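Possible thiamine biosynthesis enzyme (Candida albicans, PDB 2X7Q) is of unknown function but adopts the periplasmic binding protein fold and may bind a small ligand. Local coordinates at residues F31-Q34 with Y38-A41. The protein carries 1 engineered substitution. Residues are numbered along the deposited sequence; the frame is centred on the assembly and turned at random.
Sequences FFAQ and YYKA
Tyr38 and Tyr39 share one rotamer, with CG opposite the carbonyl carbon and beside the backbone N (chi1 -61° in Tyr39), which turns both rings back toward helix 28-35, Tyr38's onto Ala33 and Tyr39's onto Ala33 and Gln34. The two segments are joined by one backbone hydrogen bond, from Tyr38 N to Ala33 O, 2.7 Å long. The donor lies nearly on the extension of the carbonyl bond (C=O...N 169°), although the hydrogen bond is bent at the hydrogen (N-H...O 142°). This i+5 to i bond is longer in sequence than an alpha-helical one and ties the start of the short, weakly bonded helix 38-41 to the last turn of its predecessor. Tyr38 lays its ring edge near Ala33, with CD2 3.4 Å from Ala33 CA. The ring of Tyr39 meets the same residue obliquely: its CZ is 3.4 Å from Ala33 CB. A methyl group suits a position where two tyrosines close in on one residue. On the same side of the Tyr39 ring, farther along, CE1 comes within 3.2 Å of Gln34 N, while Gln34 CB meets the ring at its edge, in plane, 3.5 Å from CE1. With CG turned away from the backbone N and an extended chain beyond it, Gln34 leads its amide outward; the residue is exposed, which suits a polar amide. The Tyr39 hydroxyl is hydrogen-bonded to Leu30 O, and its ring also meets Phe48 of edge strand 46-50; Tyr38 touches Gln228 and Tyr232 of helix 216-235. Tyrosine thus combines apolar packing with a satisfied polar end at buried Tyr39, and together the backbone and hydroxyl bonds should hold helix 38-41 against helix 28-35, in the connection between strands 17-21 and 46-50, neighbouring parallel strands of one sheet of the periplasmic binding protein fold.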
ATOM      1  N   PHE A  31       3.172  13.381  -7.252  1.00 12.06           N
ATOM      2  CA  PHE A  31       3.101  14.079  -8.530  1.00 13.35           C
ATOM      3  C   PHE A  31       3.271  15.588  -8.377  1.00 13.75           C
ATOM      4  O   PHE A  31       4.086  16.200  -9.065  1.00 14.08           O
ATOM      5  CB  PHE A  31       1.780  13.769  -9.236  1.00 13.25           C
ATOM      6  CG  PHE A  31       1.448  14.726 -10.345  1.00 14.61           C
ATOM      7  CD1 PHE A  31       2.083  14.635 -11.573  1.00 17.10           C
ATOM      8  CD2 PHE A  31       0.499  15.718 -10.157  1.00 14.77           C
ATOM      9  CE1 PHE A  31       1.779  15.519 -12.592  1.00 16.19           C
ATOM     10  CE2 PHE A  31       0.190  16.603 -11.172  1.00 15.78           C
ATOM     11  CZ  PHE A  31       0.831  16.503 -12.391  1.00 16.66           C
ATOM     12  N   PHE A  32       2.492  16.181  -7.477  1.00 12.64           N
ATOM     13  CA  PHE A  32       2.527  17.626  -7.266  1.00 13.61           C
ATOM     14  C   PHE A  32       3.895  18.104  -6.782  1.00 13.43           C
ATOM     15  O   PHE A  32       4.306  19.224  -7.078  1.00 13.55           O
ATOM     16  CB  PHE A  32       1.427  18.062  -6.293  1.00 13.65           C
ATOM     17  CG  PHE A  32       0.047  18.076  -6.899  1.00 14.27           C
ATOM     18  CD1 PHE A  32      -0.899  17.131  -6.535  1.00 14.61           C
ATOM     19  CD2 PHE A  32      -0.299  19.032  -7.841  1.00 15.04           C
ATOM     20  CE1 PHE A  32      -2.166  17.145  -7.094  1.00 15.49           C
ATOM     21  CE2 PHE A  32      -1.563  19.049  -8.404  1.00 16.62           C
ATOM     22  CZ  PHE A  32      -2.496  18.104  -8.030  1.00 15.75           C
ATOM     23  N   ALA A  33       4.592  17.254  -6.036  1.00 13.45           N
ATOM     24  CA  ALA A  33       5.946  17.566  -5.592  1.00 13.33           C
ATOM     25  C   ALA A  33       6.865  17.770  -6.794  1.00 14.17           C
ATOM     26  O   ALA A  33       7.769  18.603  -6.763  1.00 15.09           O
ATOM     27  CB  ALA A  33       6.479  16.465  -4.693  1.00 12.68           C
ATOM     28  N   GLN A  34       6.623  17.000  -7.851  1.00 13.84           N
ATOM     29  CA  GLN A  34       7.396  17.111  -9.082  1.00 14.42           C
ATOM     30  C   GLN A  34       6.904  18.286  -9.923  1.00 15.06           C
ATOM     31  O   GLN A  34       7.701  19.027 -10.498  1.00 14.77           O
ATOM     32  CB  GLN A  34       7.305  15.812  -9.889  1.00 15.03           C
ATOM     33  CG  GLN A  34       8.082  15.827 -11.199  1.00 16.73           C
ATOM     34  CD  GLN A  34       7.915  14.544 -11.994  1.00 20.97           C
ATOM     35  OE1 GLN A  34       8.797  13.685 -12.000  1.00 22.29           O
ATOM     36  NE2 GLN A  34       6.781  14.410 -12.669  1.00 21.63           N
ATOM     37  N   TYR A  38       9.502  20.662  -6.271  1.00 14.03           N
ATOM     38  CA  TYR A  38      10.010  20.543  -4.910  1.00 14.50           C
ATOM     39  C   TYR A  38      11.254  19.659  -4.850  1.00 14.58           C
ATOM     40  O   TYR A  38      12.152  19.893  -4.042  1.00 14.80           O
ATOM     41  CB  TYR A  38       8.934  19.998  -3.969  1.00 14.66           C
ATOM     42  CG  TYR A  38       7.766  20.932  -3.756  1.00 15.38           C
ATOM     43  CD1 TYR A  38       7.967  22.254  -3.388  1.00 15.96           C
ATOM     44  CD2 TYR A  38       6.459  20.484  -3.903  1.00 14.69           C
ATOM     45  CE1 TYR A  38       6.901  23.110  -3.189  1.00 17.27           C
ATOM     46  CE2 TYR A  38       5.386  21.329  -3.704  1.00 15.02           C
ATOM     47  CZ  TYR A  38       5.612  22.642  -3.347  1.00 16.15           C
ATOM     48  OH  TYR A  38       4.548  23.493  -3.144  1.00 17.43           O
ATOM     49  N   TYR A  39      11.301  18.639  -5.700  1.00 12.60           N
ATOM     50  CA  TYR A  39      12.440  17.727  -5.728  1.00 14.90           C
ATOM     51  C   TYR A  39      13.723  18.455  -6.124  1.00 16.01           C
ATOM     52  O   TYR A  39      14.741  18.347  -5.441  1.00 15.53           O
ATOM     53  CB  TYR A  39      12.177  16.558  -6.680  1.00 13.70           C
ATOM     54  CG  TYR A  39      10.976  15.719  -6.299  1.00 14.09           C
ATOM     55  CD1 TYR A  39       9.890  15.600  -7.155  1.00 14.10           C
ATOM     56  CD2 TYR A  39      10.927  15.054  -5.083  1.00 12.81           C
ATOM     57  CE1 TYR A  39       8.791  14.836  -6.817  1.00 12.32           C
ATOM     58  CE2 TYR A  39       9.831  14.288  -4.731  1.00 12.88           C
ATOM     59  CZ  TYR A  39       8.765  14.182  -5.604  1.00 12.47           C
ATOM     60  OH  TYR A  39       7.673  13.423  -5.256  1.00 11.92           O
ATOM     61  N   LYS A  40      13.672  19.192  -7.229  1.00 15.04           N
ATOM     62  CA  LYS A  40      14.826  19.956  -7.691  1.00 17.25           C
ATOM     63  C   LYS A  40      15.232  21.025  -6.680  1.00 17.15           C
ATOM     64  O   LYS A  40      16.412  21.323  -6.519  1.00 17.59           O
ATOM     65  CB  LYS A  40      14.539  20.590  -9.055  1.00 17.77           C
ATOM     66  CG  LYS A  40      14.756  19.650 -10.224  1.00 19.59           C
ATOM     67  CD  LYS A  40      13.552  19.610 -11.150  0.48 18.83           C
ATOM     68  CE  LYS A  40      13.814  18.690 -12.337  0.69 19.97           C
ATOM     69  NZ  LYS A  40      12.613  18.549 -13.207  0.77 20.69           N
ATOM     70  N   ALA A  41      14.244  21.587  -5.990  1.00 17.13           N
ATOM     71  CA  ALA A  41      14.493  22.608  -4.980  1.00 16.93           C
ATOM     72  C   ALA A  41      15.355  22.059  -3.850  1.00 17.97           C
ATOM     73  O   ALA A  41      16.084  22.802  -3.196  1.00 18.49           O
ATOM     74  CB  ALA A  41      13.181  23.147  -4.439  1.00 16.45           C
TER